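Local coordinates for protein Two-component system sensor histidine kinase (Bacteroides thetaiotaomicron, PDB 3OTT) that probably senses extracellular saccharides and signals through histidine kinase activity, the part described here being its extracellular region of two beta-propellers and a beta-sandwich, at residues His54-Glu59 with Ser649-Asp654; Thr639-Tyr642 with Leu647-Pro650; Leu562-Val567 with Ile571-Thr576. All coordinates share one frame; numbering follows the deposited sequence.

Overall arrangement
The chain folds into two beta-propellers followed by a C-terminal beta-sandwich, and the three contacts sample all three. Interaction 1 joins a loop of the first propeller to a loop of the sandwich. Interaction 2 is the hairpin leading into that sandwich loop; the two share Ser649 and Pro650, their centres are 11 Å apart, and Arg653 CD packs on Val648 CG1 at 3.9 Å. Interaction 3 lies in the second propeller, its centre 57 Å from that of interaction 1 and 51 Å from that of interaction 2. The bound hexatantalum dodecabromide touches Ser31, Glu354 and Arg634 among others, but no residue of these segments.

Interaction 1: residues His54-Glu59 with Ser649-Asp654; sequences HFTYGE and SPRTRD
The hydroxyl oxygen Thr56 OG1 accepts a hydrogen bond from Arg651 NH1 at 2.7 Å, the only direct hydrogen bond between residues 54-59 and 649-654. The N-H points somewhat off target, with an angle of 131° at the hydrogen, yet OG1 lies only 14° out of the guanidinium plane, so the approach is to the edge of the group. At another edge of the group, Arg651 NE donates to a water at 2.6 Å, which lies 3.0 Å from His54 ND1. His54 is itself fixed, because NE2 is bonded to Ser45 OG and its ring meets that of Trp36.

Between these two anchors the guanidinium lies flat on main chain. His54 C sits 3.6 Å above its plane and Phe55 N lies over the centre of the same face, while Thr652 CG2 comes to the opposite face, nearer the rim. The arginine chain runs out extended through its first two torsions and then bends at chi3 (54°), which brings the group onto the 54-56 backbone.

Both backbones are braced. On the propeller side a type II turn is closed by Glu59 N to Thr56 O at 3.1 Å, and Tyr94 OH bonds to His54 O. On the sandwich side Ser649 O receives both Thr652 N and Arg653 N, and Arg651 N is bonded to Asp92 OD2, a further tie to the propeller. Glu59 OE1 stands 5.1 Å from Arg651 NH1, too far for a salt bridge, though its charge may still favour the arginine.

With 164 Å² buried in total, this is a small, largely polar interdomain contact, joining the loop that follows outer strand 51-53 of a propeller blade to the C-terminal beta-sandwich.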
ATOM      1  N   HIS B  54      14.431  25.721  21.357  1.00 15.68           N
ATOM      2  CA  HIS B  54      13.473  26.523  20.561  1.00 16.31           C
ATOM      3  C   HIS B  54      12.523  27.351  21.408  1.00 15.87           C
ATOM      4  O   HIS B  54      11.358  27.409  21.152  1.00 16.67           O
ATOM      5  CB  HIS B  54      12.735  25.623  19.594  1.00 15.80           C
ATOM      6  CG  HIS B  54      13.655  24.958  18.621  1.00 17.56           C
ATOM      7  ND1 HIS B  54      13.963  25.520  17.391  1.00 23.66           N
ATOM      8  CD2 HIS B  54      14.402  23.843  18.717  1.00 18.33           C
ATOM      9  CE1 HIS B  54      14.823  24.744  16.759  1.00 20.37           C
ATOM     10  NE2 HIS B  54      15.117  23.728  17.542  1.00 17.22           N
ATOM     11  N   PHE B  55      13.064  27.972  22.446  1.00 16.96           N
ATOM     12  CA  PHE B  55      12.300  28.762  23.385  1.00 17.35           C
ATOM     13  C   PHE B  55      13.223  29.846  23.919  1.00 19.28           C
ATOM     14  O   PHE B  55      14.446  29.724  23.819  1.00 18.29           O
ATOM     15  CB  PHE B  55      11.748  27.878  24.519  1.00 15.79           C
ATOM     16  CG  PHE B  55      12.791  27.145  25.298  1.00 12.98           C
ATOM     17  CD1 PHE B  55      13.476  27.763  26.342  1.00 14.64           C
ATOM     18  CD2 PHE B  55      13.077  25.845  25.008  1.00 13.47           C
ATOM     19  CE1 PHE B  55      14.433  27.053  27.095  1.00 15.36           C
ATOM     20  CE2 PHE B  55      14.047  25.118  25.717  1.00 12.75           C
ATOM     21  CZ  PHE B  55      14.731  25.730  26.761  1.00 14.26           C
ATOM     22  N   THR B  56      12.643  30.890  24.506  1.00 21.74           N
ATOM     23  CA  THR B  56      13.420  31.964  25.121  1.00 23.67           C
ATOM     24  C   THR B  56      13.076  32.025  26.603  1.00 25.15           C
ATOM     25  O   THR B  56      11.892  31.932  26.982  1.00 24.83           O
ATOM     26  CB  THR B  56      13.138  33.321  24.373  1.00 26.02           C
ATOM     27  OG1 THR B  56      13.475  33.162  22.984  1.00 24.75           O
ATOM     28  CG2 THR B  56      13.908  34.549  24.970  1.00 24.26           C
ATOM     29  N   TYR B  57      14.112  32.160  27.431  1.00 26.09           N
ATOM     30  CA  TYR B  57      13.971  32.277  28.863  1.00 28.55           C
ATOM     31  C   TYR B  57      12.930  33.329  29.267  1.00 28.79           C
ATOM     32  O   TYR B  57      12.943  34.433  28.737  1.00 29.07           O
ATOM     33  CB  TYR B  57      15.333  32.538  29.512  1.00 29.93           C
ATOM     34  CG  TYR B  57      15.294  32.528  31.030  1.00 36.39           C
ATOM     35  CD1 TYR B  57      15.183  33.735  31.755  1.00 43.09           C
ATOM     36  CD2 TYR B  57      15.371  31.317  31.749  1.00 42.13           C
ATOM     37  CE1 TYR B  57      15.151  33.735  33.147  1.00 48.36           C
ATOM     38  CE2 TYR B  57      15.340  31.299  33.146  1.00 46.00           C
ATOM     39  CZ  TYR B  57      15.226  32.513  33.842  1.00 50.93           C
ATOM     40  OH  TYR B  57      15.181  32.518  35.232  1.00 55.22           O
ATOM     41  N   GLY B  58      12.008  32.961  30.168  1.00 28.39           N
ATOM     42  CA  GLY B  58      10.979  33.888  30.622  1.00 29.18           C
ATOM     43  C   GLY B  58       9.709  33.967  29.766  1.00 30.19           C
ATOM     44  O   GLY B  58       8.648  34.425  30.236  1.00 30.10           O
ATOM     45  N   GLU B  59       9.791  33.551  28.501  1.00 29.70           N
ATOM     46  CA  GLU B  59       8.616  33.608  27.639  1.00 29.11           C
ATOM     47  C   GLU B  59       7.674  32.430  27.942  1.00 28.44           C
ATOM     48  O   GLU B  59       8.069  31.456  28.573  1.00 27.67           O
ATOM     49  CB  GLU B  59       9.032  33.562  26.182  1.00 29.01           C
ATOM     50  CG  GLU B  59       9.869  34.771  25.698  1.00 32.05           C
ATOM     51  CD  GLU B  59       9.979  34.829  24.164  1.00 38.18           C
ATOM     52  OE1 GLU B  59       9.505  33.903  23.435  1.00 34.73           O
ATOM     53  OE2 GLU B  59      10.552  35.822  23.674  1.00 43.52           O
ATOM     54  N   SER B 649      17.377  32.894  13.990  1.00 22.66           N
ATOM     55  CA  SER B 649      16.267  32.177  13.330  1.00 22.65           C
ATOM     56  C   SER B 649      15.060  33.068  13.286  1.00 22.42           C
ATOM     57  O   SER B 649      15.019  34.077  13.983  1.00 23.02           O
ATOM     58  CB  SER B 649      15.914  30.869  14.101  1.00 22.23           C
ATOM     59  OG  SER B 649      15.462  31.215  15.421  1.00 27.42           O
ATOM     60  N   PRO B 650      14.052  32.690  12.484  1.00 22.73           N
ATOM     61  CA  PRO B 650      12.881  33.568  12.427  1.00 24.31           C
ATOM     62  C   PRO B 650      12.300  33.800  13.828  1.00 26.67           C
ATOM     63  O   PRO B 650      11.718  34.815  14.087  1.00 26.33           O
ATOM     64  CB  PRO B 650      11.903  32.791  11.535  1.00 24.63           C
ATOM     65  CG  PRO B 650      12.737  31.922  10.679  1.00 21.70           C
ATOM     66  CD  PRO B 650      13.948  31.549  11.544  1.00 21.45           C
ATOM     67  N   ARG B 651      12.513  32.862  14.743  1.00 28.13           N
ATOM     68  CA  ARG B 651      11.938  33.021  16.081  1.00 31.12           C
ATOM     69  C   ARG B 651      12.506  34.252  16.814  1.00 33.18           C
ATOM     70  O   ARG B 651      11.845  34.840  17.656  1.00 34.62           O
ATOM     71  CB  ARG B 651      12.211  31.746  16.899  1.00 30.46           C
ATOM     72  CG  ARG B 651      11.405  31.643  18.153  1.00 30.63           C
ATOM     73  CD  ARG B 651      11.709  30.327  18.844  1.00 31.62           C
ATOM     74  NE  ARG B 651      13.130  30.101  19.085  1.00 28.75           N
ATOM     75  CZ  ARG B 651      13.810  30.569  20.138  1.00 30.35           C
ATOM     76  NH1 ARG B 651      13.217  31.294  21.072  1.00 25.18           N
ATOM     77  NH2 ARG B 651      15.107  30.300  20.254  1.00 31.21           N
ATOM     78  N   THR B 652      13.759  34.591  16.532  1.00 33.81           N
ATOM     79  CA  THR B 652      14.415  35.688  17.245  1.00 37.31           C
ATOM     80  C   THR B 652      14.738  36.881  16.360  1.00 38.47           C
ATOM     81  O   THR B 652      15.107  37.904  16.897  1.00 40.81           O
ATOM     82  CB  THR B 652      15.739  35.247  17.969  1.00 36.33           C
ATOM     83  OG1 THR B 652      16.701  34.834  16.996  1.00 36.35           O
ATOM     84  CG2 THR B 652      15.509  34.113  18.926  1.00 37.38           C
ATOM     85  N   ARG B 653      14.649  36.756  15.029  1.00 39.31           N
ATOM     86  CA  ARG B 653      14.885  37.916  14.104  1.00 41.59           C
ATOM     87  C   ARG B 653      13.846  38.050  12.960  1.00 42.69           C
ATOM     88  O   ARG B 653      13.381  37.054  12.390  1.00 42.14           O
ATOM     89  CB  ARG B 653      16.279  37.885  13.451  1.00 40.01           C
ATOM     90  CG  ARG B 653      17.462  37.480  14.334  1.00 42.31           C
ATOM     91  CD  ARG B 653      18.435  38.626  14.672  1.00 46.92           C
ATOM     92  NE  ARG B 653      18.482  39.677  13.661  1.00 49.10           N
ATOM     93  CZ  ARG B 653      19.375  40.667  13.635  1.00 52.93           C
ATOM     94  NH1 ARG B 653      20.345  40.707  14.548  1.00 52.93           N
ATOM     95  NH2 ARG B 653      19.303  41.624  12.690  1.00 51.01           N
ATOM     96  N   ASP B 654      13.514  39.295  12.640  1.00 44.87           N
ATOM     97  CA  ASP B 654      12.735  39.680  11.451  1.00 47.16           C
ATOM     98  C   ASP B 654      13.344  39.289  10.107  1.00 44.77           C
ATOM     99  O   ASP B 654      12.628  39.013   9.140  1.00 45.84           O
ATOM    100  CB  ASP B 654      12.609  41.225  11.415  1.00 50.45           C
ATOM    101  CG  ASP B 654      11.673  41.738  12.461  1.00 56.47           C
ATOM    102  OD1 ASP B 654      11.305  40.923  13.351  1.00 61.23           O
ATOM    103  OD2 ASP B 654      11.287  42.937  12.395  1.00 62.92           O
TER
HETATM  104  O   HOH W   1      13.835  28.465  17.189  1.00 19.95           O

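Interaction 2: residues Thr639-Tyr642 with Leu647-Pro650; sequences TALY and LVSP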
ATOM      1  N   THR B 639      21.222  23.105   9.760  1.00 16.64           N
ATOM      2  CA  THR B 639      20.396  23.049  10.970  1.00 15.96           C
ATOM      3  C   THR B 639      20.597  24.270  11.840  1.00 15.95           C
ATOM      4  O   THR B 639      19.878  24.458  12.855  1.00 16.36           O
ATOM      5  CB  THR B 639      20.664  21.729  11.783  1.00 15.78           C
ATOM      6  OG1 THR B 639      22.056  21.609  12.046  1.00 13.99           O
ATOM      7  CG2 THR B 639      20.334  20.505  10.935  1.00 15.07           C
ATOM      8  N   ALA B 640      21.565  25.119  11.468  1.00 14.89           N
ATOM      9  CA  ALA B 640      21.749  26.391  12.197  1.00 14.19           C
ATOM     10  C   ALA B 640      22.490  27.460  11.406  1.00 14.86           C
ATOM     11  O   ALA B 640      23.446  27.189  10.714  1.00 13.20           O
ATOM     12  CB  ALA B 640      22.460  26.138  13.504  1.00 14.37           C
ATOM     13  N   LEU B 641      22.052  28.706  11.558  1.00 16.23           N
ATOM     14  CA  LEU B 641      22.761  29.824  10.975  1.00 16.57           C
ATOM     15  C   LEU B 641      23.222  30.761  12.103  1.00 17.81           C
ATOM     16  O   LEU B 641      22.420  31.144  12.941  1.00 18.26           O
ATOM     17  CB  LEU B 641      21.834  30.590  10.018  1.00 17.36           C
ATOM     18  CG  LEU B 641      22.369  31.914   9.420  1.00 17.47           C
ATOM     19  CD1 LEU B 641      23.557  31.661   8.521  1.00 19.18           C
ATOM     20  CD2 LEU B 641      21.303  32.604   8.635  1.00 14.92           C
ATOM     21  N   TYR B 642      24.511  31.108  12.124  1.00 17.24           N
ATOM     22  CA  TYR B 642      25.045  32.110  13.029  1.00 17.88           C
ATOM     23  C   TYR B 642      25.522  33.327  12.252  1.00 19.65           C
ATOM     24  O   TYR B 642      26.121  33.207  11.151  1.00 18.10           O
ATOM     25  CB  TYR B 642      26.241  31.561  13.802  1.00 18.73           C
ATOM     26  CG  TYR B 642      25.963  30.390  14.722  1.00 17.03           C
ATOM     27  CD1 TYR B 642      25.762  29.121  14.189  1.00 17.74           C
ATOM     28  CD2 TYR B 642      25.939  30.546  16.106  1.00 16.32           C
ATOM     29  CE1 TYR B 642      25.509  28.018  15.009  1.00 19.85           C
ATOM     30  CE2 TYR B 642      25.705  29.419  16.982  1.00 20.53           C
ATOM     31  CZ  TYR B 642      25.491  28.165  16.381  1.00 20.73           C
ATOM     32  OH  TYR B 642      25.245  27.033  17.079  1.00 26.29           O
ATOM     33  N   LEU B 647      23.451  32.560  17.299  1.00 27.74           N
ATOM     34  CA  LEU B 647      22.542  31.692  16.535  1.00 25.82           C
ATOM     35  C   LEU B 647      21.291  32.521  16.136  1.00 24.88           C
ATOM     36  O   LEU B 647      20.724  33.233  16.971  1.00 26.16           O
ATOM     37  CB  LEU B 647      22.226  30.478  17.368  1.00 25.49           C
ATOM     38  CG  LEU B 647      21.212  29.383  17.041  1.00 27.56           C
ATOM     39  CD1 LEU B 647      19.816  29.886  17.121  1.00 26.54           C
ATOM     40  CD2 LEU B 647      21.523  28.816  15.721  1.00 26.80           C
ATOM     41  N   VAL B 648      20.898  32.493  14.869  1.00 21.64           N
ATOM     42  CA  VAL B 648      19.749  33.327  14.441  1.00 22.52           C
ATOM     43  C   VAL B 648      18.631  32.540  13.721  1.00 22.74           C
ATOM     44  O   VAL B 648      18.909  31.647  12.898  1.00 21.41           O
ATOM     45  CB  VAL B 648      20.160  34.536  13.546  1.00 22.37           C
ATOM     46  CG1 VAL B 648      20.898  35.634  14.392  1.00 23.14           C
ATOM     47  CG2 VAL B 648      20.996  34.082  12.335  1.00 18.59           C
ATOM     48  N   SER B 649      17.377  32.894  13.990  1.00 22.66           N
ATOM     49  CA  SER B 649      16.267  32.177  13.330  1.00 22.65           C
ATOM     50  C   SER B 649      15.060  33.068  13.286  1.00 22.42           C
ATOM     51  O   SER B 649      15.019  34.077  13.983  1.00 23.02           O
ATOM     52  CB  SER B 649      15.914  30.869  14.101  1.00 22.23           C
ATOM     53  OG  SER B 649      15.462  31.215  15.421  1.00 27.42           O
ATOM     54  N   PRO B 650      14.052  32.690  12.484  1.00 22.73           N
ATOM     55  CA  PRO B 650      12.881  33.568  12.427  1.00 24.31           C
ATOM     56  C   PRO B 650      12.300  33.800  13.828  1.00 26.67           C
ATOM     57  O   PRO B 650      11.718  34.815  14.087  1.00 26.33           O
ATOM     58  CB  PRO B 650      11.903  32.791  11.535  1.00 24.63           C
ATOM     59  CG  PRO B 650      12.737  31.922  10.679  1.00 21.70           C
ATOM     60  CD  PRO B 650      13.948  31.549  11.544  1.00 21.45           C
TER
HETATM   61  O   HOH W   2      19.435  29.118  12.599  1.00  6.92           O
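Val648 N donates to Leu641 O at 2.8 Å, nearly straight at 169°, across an antiparallel beta hairpin of strands 637-643 and 646-648 at one edge of a sheet in the C-terminal beta-sandwich. Between Leu641 N and Val648 O, where a direct bond would close a regular pair, a water is inserted instead, accepting from Leu641 N and donating to Val648 O at 2.6 Å.

One residue along, Tyr642 and Leu647 form a non-hydrogen-bonded pair with CA atoms 4.3 Å apart. Leu647 CB makes an off-centre CH-pi contact with the Tyr642 ring, 4.1 Å from its centroid, and CD2 lies over the rim of the ring. CG of Leu647 extends anti to the backbone N (chi1 173°), which carries CD2 on to Ala640 CB at 3.6 Å. The other face of the hairpin has Leu641 CG against Val648 CG2 at 3.9 Å.

A second shell steadies these groups. Tyr642 OH bonds to Glu677 OE2 and its ring meets Arg711 in a cation-pi contact, while Leu641 packs on Phe676. At the start of the segment the strand reaches the first propeller, where Thr639 OG1 bonds to Asp47 OD2 and Thr639 O to Gln52 NE2.

Interaction 3: residues Leu562-Val567 with Ile571-Thr576; sequences LSMTCV and IWVSTT
Leu562 and Ser563 both turn their backbone N-H groups toward Ser574 O, forming a classic beta bulge in the hairpin of strands 561-567 and 570-575, the first two strands of a blade in the second propeller. The shared acceptor is gripped unequally, by Leu562 N at 2.7 Å and by Ser563 N at 3.3 Å. Ser563 O returns a bond from Ser574 N at 2.8 Å; beyond the bulge, Thr565 and Trp572 exchange two bonds, Thr565 N to Trp572 O and Trp572 N to Thr565 O, the latter at 2.7 Å. Trp572 O also receives a CA-H...O contact from Met564.

The outward backbone of the second strand is satisfied by the next one, since Ile571 pairs with Ile582 and Val573 with Trp580. Two side-chain hydroxyls of the second strand have partners as well: Ser574 OG bonds to Phe599 O, while Thr575 OG1 binds Gly578 O and Asn577 N at the following turn.

The two faces meet different neighbouring blades. Met564, Ile571 and Cys566 pack toward strand 519-524 at Tyr521 and Leu523, with Met564 CG alongside Val573 CG1 at 3.7 Å. Ser563, Thr565 and Ser574 lie against Leu602 of strand 601-605. On this second face, Trp572 projects with CG anti to its carbonyl carbon (chi1 -71°), bringing the indole against Val567 at the end of the first strand. There Val567 CG2 makes a CH-pi contact over the five-membered ring, 3.5 Å from its centroid and 11° off the normal.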
ATOM      1  N   LEU B 562      20.739 -21.697  -3.383  1.00 25.54           N
ATOM      2  CA  LEU B 562      19.692 -20.872  -4.008  1.00 25.85           C
ATOM      3  C   LEU B 562      20.270 -19.882  -5.059  1.00 25.79           C
ATOM      4  O   LEU B 562      19.663 -19.667  -6.105  1.00 26.10           O
ATOM      5  CB  LEU B 562      18.817 -20.152  -2.956  1.00 25.61           C
ATOM      6  CG  LEU B 562      17.982 -20.846  -1.838  1.00 27.67           C
ATOM      7  CD1 LEU B 562      17.174 -19.793  -0.958  1.00 25.34           C
ATOM      8  CD2 LEU B 562      17.029 -21.995  -2.323  1.00 23.85           C
ATOM      9  N   SER B 563      21.449 -19.324  -4.772  1.00 24.70           N
ATOM     10  CA  SER B 563      22.103 -18.360  -5.596  1.00 24.60           C
ATOM     11  C   SER B 563      23.593 -18.331  -5.263  1.00 25.08           C
ATOM     12  O   SER B 563      23.988 -18.592  -4.116  1.00 26.00           O
ATOM     13  CB  SER B 563      21.511 -16.963  -5.365  1.00 24.90           C
ATOM     14  OG  SER B 563      21.948 -16.074  -6.407  1.00 27.27           O
ATOM     15  N   MET B 564      24.426 -18.014  -6.248  1.00 24.60           N
ATOM     16  CA  MET B 564      25.896 -17.877  -6.017  1.00 25.30           C
ATOM     17  C   MET B 564      26.381 -16.679  -6.800  1.00 25.60           C
ATOM     18  O   MET B 564      26.002 -16.526  -7.965  1.00 23.89           O
ATOM     19  CB  MET B 564      26.657 -19.075  -6.580  1.00 25.67           C
ATOM     20  CG  MET B 564      26.506 -20.368  -5.801  1.00 28.54           C
ATOM     21  SD  MET B 564      27.302 -21.780  -6.596  1.00 30.62           S
ATOM     22  CE  MET B 564      28.994 -21.341  -6.566  1.00 29.10           C
ATOM     23  N   THR B 565      27.235 -15.844  -6.215  1.00 25.31           N
ATOM     24  CA  THR B 565      27.788 -14.780  -7.020  1.00 25.49           C
ATOM     25  C   THR B 565      29.236 -14.435  -6.654  1.00 25.88           C
ATOM     26  O   THR B 565      29.635 -14.628  -5.490  1.00 25.97           O
ATOM     27  CB  THR B 565      26.847 -13.532  -7.003  1.00 25.19           C
ATOM     28  OG1 THR B 565      26.979 -12.853  -8.236  1.00 26.71           O
ATOM     29  CG2 THR B 565      27.130 -12.573  -5.848  1.00 25.78           C
ATOM     30  N   CYS B 566      30.004 -13.910  -7.620  1.00 24.69           N
ATOM     31  CA  CYS B 566      31.404 -13.479  -7.351  1.00 26.10           C
ATOM     32  C   CYS B 566      31.382 -12.115  -6.708  1.00 25.36           C
ATOM     33  O   CYS B 566      30.715 -11.211  -7.199  1.00 25.77           O
ATOM     34  CB  CYS B 566      32.268 -13.347  -8.607  1.00 25.98           C
ATOM     35  SG  CYS B 566      32.459 -14.883  -9.450  1.00 33.59           S
ATOM     36  N   VAL B 567      32.125 -11.986  -5.621  1.00 23.86           N
ATOM     37  CA  VAL B 567      32.304 -10.722  -4.921  1.00 23.81           C
ATOM     38  C   VAL B 567      33.824 -10.530  -4.736  1.00 24.82           C
ATOM     39  O   VAL B 567      34.387 -11.025  -3.776  1.00 24.72           O
ATOM     40  CB  VAL B 567      31.559 -10.750  -3.564  1.00 23.47           C
ATOM     41  CG1 VAL B 567      31.843  -9.517  -2.769  1.00 21.20           C
ATOM     42  CG2 VAL B 567      30.001 -10.882  -3.778  1.00 20.76           C
ATOM     43  N   ILE B 571      33.580 -16.019  -3.445  1.00 23.00           N
ATOM     44  CA  ILE B 571      32.248 -16.276  -3.921  1.00 22.39           C
ATOM     45  C   ILE B 571      31.168 -16.336  -2.819  1.00 21.98           C
ATOM     46  O   ILE B 571      31.339 -17.007  -1.798  1.00 22.12           O
ATOM     47  CB  ILE B 571      32.192 -17.484  -4.893  1.00 21.92           C
ATOM     48  CG1 ILE B 571      30.731 -17.887  -5.054  1.00 22.50           C
ATOM     49  CG2 ILE B 571      32.936 -18.647  -4.345  1.00 23.68           C
ATOM     50  CD1 ILE B 571      30.481 -18.800  -6.230  1.00 31.36           C
ATOM     51  N   TRP B 572      30.048 -15.627  -3.026  1.00 21.22           N
ATOM     52  CA  TRP B 572      28.938 -15.654  -2.049  1.00 20.77           C
ATOM     53  C   TRP B 572      27.920 -16.678  -2.465  1.00 19.21           C
ATOM     54  O   TRP B 572      27.519 -16.701  -3.596  1.00 16.97           O
ATOM     55  CB  TRP B 572      28.242 -14.285  -1.903  1.00 19.71           C
ATOM     56  CG  TRP B 572      29.091 -13.242  -1.179  1.00 22.42           C
ATOM     57  CD1 TRP B 572      30.477 -13.160  -1.176  1.00 21.55           C
ATOM     58  CD2 TRP B 572      28.620 -12.134  -0.394  1.00 18.62           C
ATOM     59  NE1 TRP B 572      30.878 -12.079  -0.400  1.00 26.14           N
ATOM     60  CE2 TRP B 572      29.766 -11.427   0.069  1.00 23.23           C
ATOM     61  CE3 TRP B 572      27.354 -11.649  -0.065  1.00 22.37           C
ATOM     62  CZ2 TRP B 572      29.675 -10.295   0.880  1.00 23.28           C
ATOM     63  CZ3 TRP B 572      27.260 -10.494   0.759  1.00 22.48           C
ATOM     64  CH2 TRP B 572      28.420  -9.837   1.206  1.00 24.89           C
ATOM     65  N   VAL B 573      27.475 -17.487  -1.511  1.00 20.30           N
ATOM     66  CA  VAL B 573      26.597 -18.619  -1.779  1.00 20.37           C
ATOM     67  C   VAL B 573      25.435 -18.584  -0.806  1.00 21.54           C
ATOM     68  O   VAL B 573      25.609 -18.762   0.408  1.00 22.81           O
ATOM     69  CB  VAL B 573      27.364 -19.964  -1.659  1.00 20.46           C
ATOM     70  CG1 VAL B 573      26.484 -21.151  -2.159  1.00 21.89           C
ATOM     71  CG2 VAL B 573      28.601 -19.925  -2.478  1.00 17.74           C
ATOM     72  N   SER B 574      24.256 -18.325  -1.345  1.00 21.68           N
ATOM     73  CA  SER B 574      23.034 -18.271  -0.571  1.00 22.98           C
ATOM     74  C   SER B 574      22.365 -19.641  -0.624  1.00 23.79           C
ATOM     75  O   SER B 574      22.244 -20.223  -1.701  1.00 22.81           O
ATOM     76  CB  SER B 574      22.120 -17.232  -1.174  1.00 23.29           C
ATOM     77  OG  SER B 574      20.935 -17.208  -0.433  1.00 26.86           O
ATOM     78  N   THR B 575      22.010 -20.181   0.536  1.00 24.58           N
ATOM     79  CA  THR B 575      21.427 -21.497   0.626  1.00 26.06           C
ATOM     80  C   THR B 575      20.215 -21.401   1.554  1.00 27.85           C
ATOM     81  O   THR B 575      20.015 -20.401   2.247  1.00 27.13           O
ATOM     82  CB  THR B 575      22.338 -22.522   1.355  1.00 26.17           C
ATOM     83  OG1 THR B 575      22.422 -22.165   2.752  1.00 28.27           O
ATOM     84  CG2 THR B 575      23.732 -22.614   0.763  1.00 26.76           C
ATOM     85  N   THR B 576      19.474 -22.499   1.602  1.00 29.24           N
ATOM     86  CA  THR B 576      18.370 -22.711   2.510  1.00 32.39           C
ATOM     87  C   THR B 576      18.750 -22.530   3.977  1.00 34.08           C
ATOM     88  O   THR B 576      17.919 -22.145   4.797  1.00 34.51           O
ATOM     89  CB  THR B 576      17.882 -24.160   2.345  1.00 33.16           C
ATOM     90  OG1 THR B 576      17.266 -24.276   1.062  1.00 34.30           O
ATOM     91  CG2 THR B 576      16.864 -24.530   3.453  1.00 35.64           C
TER